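Local coordinates for protein ancestral congerin Con-anc (PDB 3AJZ) that binds beta-galactoside sugars as a galectin, a reconstructed ancestor of the fish lectins called congerins, at residues A[78-83]-A[99-104]. Numbering follows the deposited sequence.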
ATOM      1  N   PHE A  78      16.436 -13.093  14.514  1.00 16.27           N
ATOM      2  CA  PHE A  78      15.026 -12.742  14.799  1.00 14.98           C
ATOM      3  C   PHE A  78      14.901 -11.397  15.490  1.00 13.87           C
ATOM      4  O   PHE A  78      14.547 -11.333  16.660  1.00 14.56           O
ATOM      5  CB  PHE A  78      14.366 -13.837  15.632  1.00 15.01           C
ATOM      6  CG  PHE A  78      12.864 -13.791  15.561  1.00 15.14           C
ATOM      7  CD1 PHE A  78      12.095 -13.250  16.608  1.00 16.54           C
ATOM      8  CD2 PHE A  78      12.219 -14.200  14.400  1.00 14.71           C
ATOM      9  CE1 PHE A  78      10.686 -13.191  16.510  1.00 16.06           C
ATOM     10  CE2 PHE A  78      10.813 -14.130  14.298  1.00 15.60           C
ATOM     11  CZ  PHE A  78      10.062 -13.619  15.340  1.00 15.81           C
ATOM     12  N   PRO A  79      15.229 -10.311  14.762  1.00 13.63           N
ATOM     13  CA  PRO A  79      15.213  -8.977  15.377  1.00 13.47           C
ATOM     14  C   PRO A  79      13.840  -8.319  15.394  1.00 13.69           C
ATOM     15  O   PRO A  79      13.628  -7.253  14.776  1.00 13.07           O
ATOM     16  CB  PRO A  79      16.161  -8.188  14.476  1.00 13.60           C
ATOM     17  CG  PRO A  79      15.920  -8.788  13.089  1.00 15.01           C
ATOM     18  CD  PRO A  79      15.756 -10.273  13.381  1.00 14.01           C
ATOM     19  N   PHE A  80      12.912  -8.961  16.105  1.00 14.47           N
ATOM     20  CA  PHE A  80      11.536  -8.471  16.210  1.00 14.56           C
ATOM     21  C   PHE A  80      11.048  -8.626  17.635  1.00 15.17           C
ATOM     22  O   PHE A  80      11.490  -9.526  18.350  1.00 17.17           O
ATOM     23  CB  PHE A  80      10.608  -9.287  15.262  1.00 14.74           C
ATOM     24  CG  PHE A  80      11.067  -9.270  13.851  1.00 14.96           C
ATOM     25  CD1 PHE A  80      10.724  -8.202  13.030  1.00 15.50           C
ATOM     26  CD2 PHE A  80      11.902 -10.276  13.335  1.00 12.86           C
ATOM     27  CE1 PHE A  80      11.187  -8.115  11.715  1.00 17.19           C
ATOM     28  CE2 PHE A  80      12.368 -10.182  12.008  1.00 14.16           C
ATOM     29  CZ  PHE A  80      12.001  -9.107  11.216  1.00 15.35           C
ATOM     30  N   THR A  81      10.143  -7.744  18.046  1.00 15.71           N
ATOM     31  CA  THR A  81       9.554  -7.796  19.389  1.00 15.97           C
ATOM     32  C   THR A  81       8.038  -7.570  19.287  1.00 15.76           C
ATOM     33  O   THR A  81       7.573  -6.656  18.607  1.00 15.50           O
ATOM     34  CB  THR A  81      10.175  -6.735  20.322  1.00 17.03           C
ATOM     35  OG1 THR A  81      11.591  -6.911  20.315  1.00 18.70           O
ATOM     36  CG2 THR A  81       9.672  -6.878  21.782  1.00 18.34           C
ATOM     37  N   ALA A  82       7.294  -8.417  19.988  1.00 15.69           N
ATOM     38  CA  ALA A  82       5.842  -8.267  20.048  1.00 16.27           C
ATOM     39  C   ALA A  82       5.479  -6.885  20.594  1.00 15.42           C
ATOM     40  O   ALA A  82       6.086  -6.416  21.582  1.00 16.62           O
ATOM     41  CB  ALA A  82       5.215  -9.380  20.906  1.00 16.45           C
ATOM     42  N   GLY A  83       4.506  -6.239  19.947  1.00 14.64           N
ATOM     43  CA  GLY A  83       4.035  -4.913  20.314  1.00 14.82           C
ATOM     44  C   GLY A  83       4.811  -3.778  19.683  1.00 14.65           C
ATOM     45  O   GLY A  83       4.415  -2.612  19.842  1.00 15.95           O
ATOM     46  N   ILE A  99      16.534 -10.207   1.589  1.00 13.17           N
ATOM     47  CA  ILE A  99      15.619  -9.675   2.592  1.00 14.27           C
ATOM     48  C   ILE A  99      16.473  -8.979   3.650  1.00 15.13           C
ATOM     49  O   ILE A  99      17.260  -9.625   4.328  1.00 17.05           O
ATOM     50  CB  ILE A  99      14.801 -10.814   3.217  1.00 14.82           C
ATOM     51  CG1 ILE A  99      13.954 -11.484   2.131  1.00 16.93           C
ATOM     52  CG2 ILE A  99      13.884 -10.284   4.316  1.00 16.58           C
ATOM     53  CD1 ILE A  99      14.211 -12.954   2.016  1.00 20.51           C
ATOM     54  N   GLN A 100      16.322  -7.670   3.758  1.00 13.57           N
ATOM     55  CA  GLN A 100      17.128  -6.889   4.692  1.00 14.10           C
ATOM     56  C   GLN A 100      16.356  -6.729   5.996  1.00 13.46           C
ATOM     57  O   GLN A 100      15.273  -6.110   6.021  1.00 13.71           O
ATOM     58  CB  GLN A 100      17.438  -5.514   4.080  1.00 13.83           C
ATOM     59  CG  GLN A 100      18.351  -4.611   4.935  1.00 18.22           C
ATOM     60  CD  GLN A 100      19.700  -5.218   5.107  1.00 20.30           C
ATOM     61  OE1 GLN A 100      20.457  -5.351   4.143  1.00 24.19           O
ATOM     62  NE2 GLN A 100      19.994  -5.651   6.315  1.00 20.40           N
ATOM     63  N   LEU A 101      16.888  -7.317   7.066  1.00 13.84           N
ATOM     64  CA  LEU A 101      16.264  -7.267   8.381  1.00 14.43           C
ATOM     65  C   LEU A 101      16.749  -5.986   9.087  1.00 13.53           C
ATOM     66  O   LEU A 101      17.779  -5.434   8.732  1.00 15.59           O
ATOM     67  CB  LEU A 101      16.603  -8.523   9.211  1.00 14.90           C
ATOM     68  CG  LEU A 101      16.287  -9.893   8.575  1.00 14.58           C
ATOM     69  CD1 LEU A 101      16.701 -11.007   9.543  1.00 15.39           C
ATOM     70  CD2 LEU A 101      14.791 -10.029   8.256  1.00 17.00           C
ATOM     71  N   PRO A 102      15.966  -5.498  10.039  1.00 15.84           N
ATOM     72  CA  PRO A 102      16.277  -4.181  10.604  1.00 16.05           C
ATOM     73  C   PRO A 102      17.474  -4.176  11.531  1.00 16.84           C
ATOM     74  O   PRO A 102      17.949  -3.090  11.880  1.00 17.39           O
ATOM     75  CB  PRO A 102      14.996  -3.804  11.340  1.00 15.80           C
ATOM     76  CG  PRO A 102      14.405  -5.150  11.761  1.00 16.24           C
ATOM     77  CD  PRO A 102      14.718  -6.059  10.566  1.00 15.44           C
ATOM     78  N   ASP A 103      18.007  -5.357  11.867  1.00 15.95           N
ATOM     79  CA  ASP A 103      19.301  -5.408  12.569  1.00 15.17           C
ATOM     80  C   ASP A 103      20.476  -5.377  11.608  1.00 15.35           C
ATOM     81  O   ASP A 103      21.621  -5.505  12.018  1.00 15.87           O
ATOM     82  CB  ASP A 103      19.409  -6.638  13.492  1.00 15.05           C
ATOM     83  CG  ASP A 103      19.334  -7.949  12.753  1.00 14.64           C
ATOM     84  OD1 ASP A 103      19.098  -7.938  11.537  1.00 12.99           O
ATOM     85  OD2 ASP A 103      19.524  -9.001  13.419  1.00 16.74           O
ATOM     86  N   GLY A 104      20.180  -5.278  10.322  1.00 15.95           N
ATOM     87  CA  GLY A 104      21.220  -5.247   9.308  1.00 16.65           C
ATOM     88  C   GLY A 104      21.561  -6.625   8.744  1.00 17.62           C
ATOM     89  O   GLY A 104      22.344  -6.725   7.799  1.00 18.11           O
TER
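The ring of Pro79 lies against the side chains of Leu101, Pro102 and Asp103 in the type I turn from Leu101 to Gly104. CB lies against the Asp103 carboxylate, 3.6 Å from Asp103 OD2. CG has the most partners: it sits 3.5 Å from Asp103 CG and 3.9 Å from both Leu101 CB and Pro102 CD, so one methylene touches three consecutive residues. CD, which closes the ring onto the backbone N, is 4.0 Å from both Leu101 CD1 and Asp103 OD2. Pro79 is also the centre of an inverse gamma turn, with a weak bond from Phe80 N to Phe78 O.

With CG anti to the carbonyl carbon (chi1 -56°), the Phe80 ring is turned so that CZ reaches the turn, 4.1 Å from Pro102 CD, which lies oblique to the ring, and 4.2 Å from Leu101 CD2, at the ring edge near its plane. Beyond the contact, Phe80 packs on Ile59, Phe86 and Ile88 and meets His48 edge-to-face, which ties the loop into the interior between the two sheets of the galectin sandwich.

Inside the turn Leu101 O accepts hydrogen bonds from Gly104 N, which closes the turn, and from the Gln100 NE2 amide, the latter almost straight at 174°, while Asp103 OD1 bonds to His105 N.

No hydrogen bond crosses between 78-83 and 99-104. The packing of this loop on the turn after strand 96-100 therefore rests on apolar and van der Waals contact, with the Asp103 carboxylate meeting proline carbons while its strongest polar partner, His105, lies in its own hairpin.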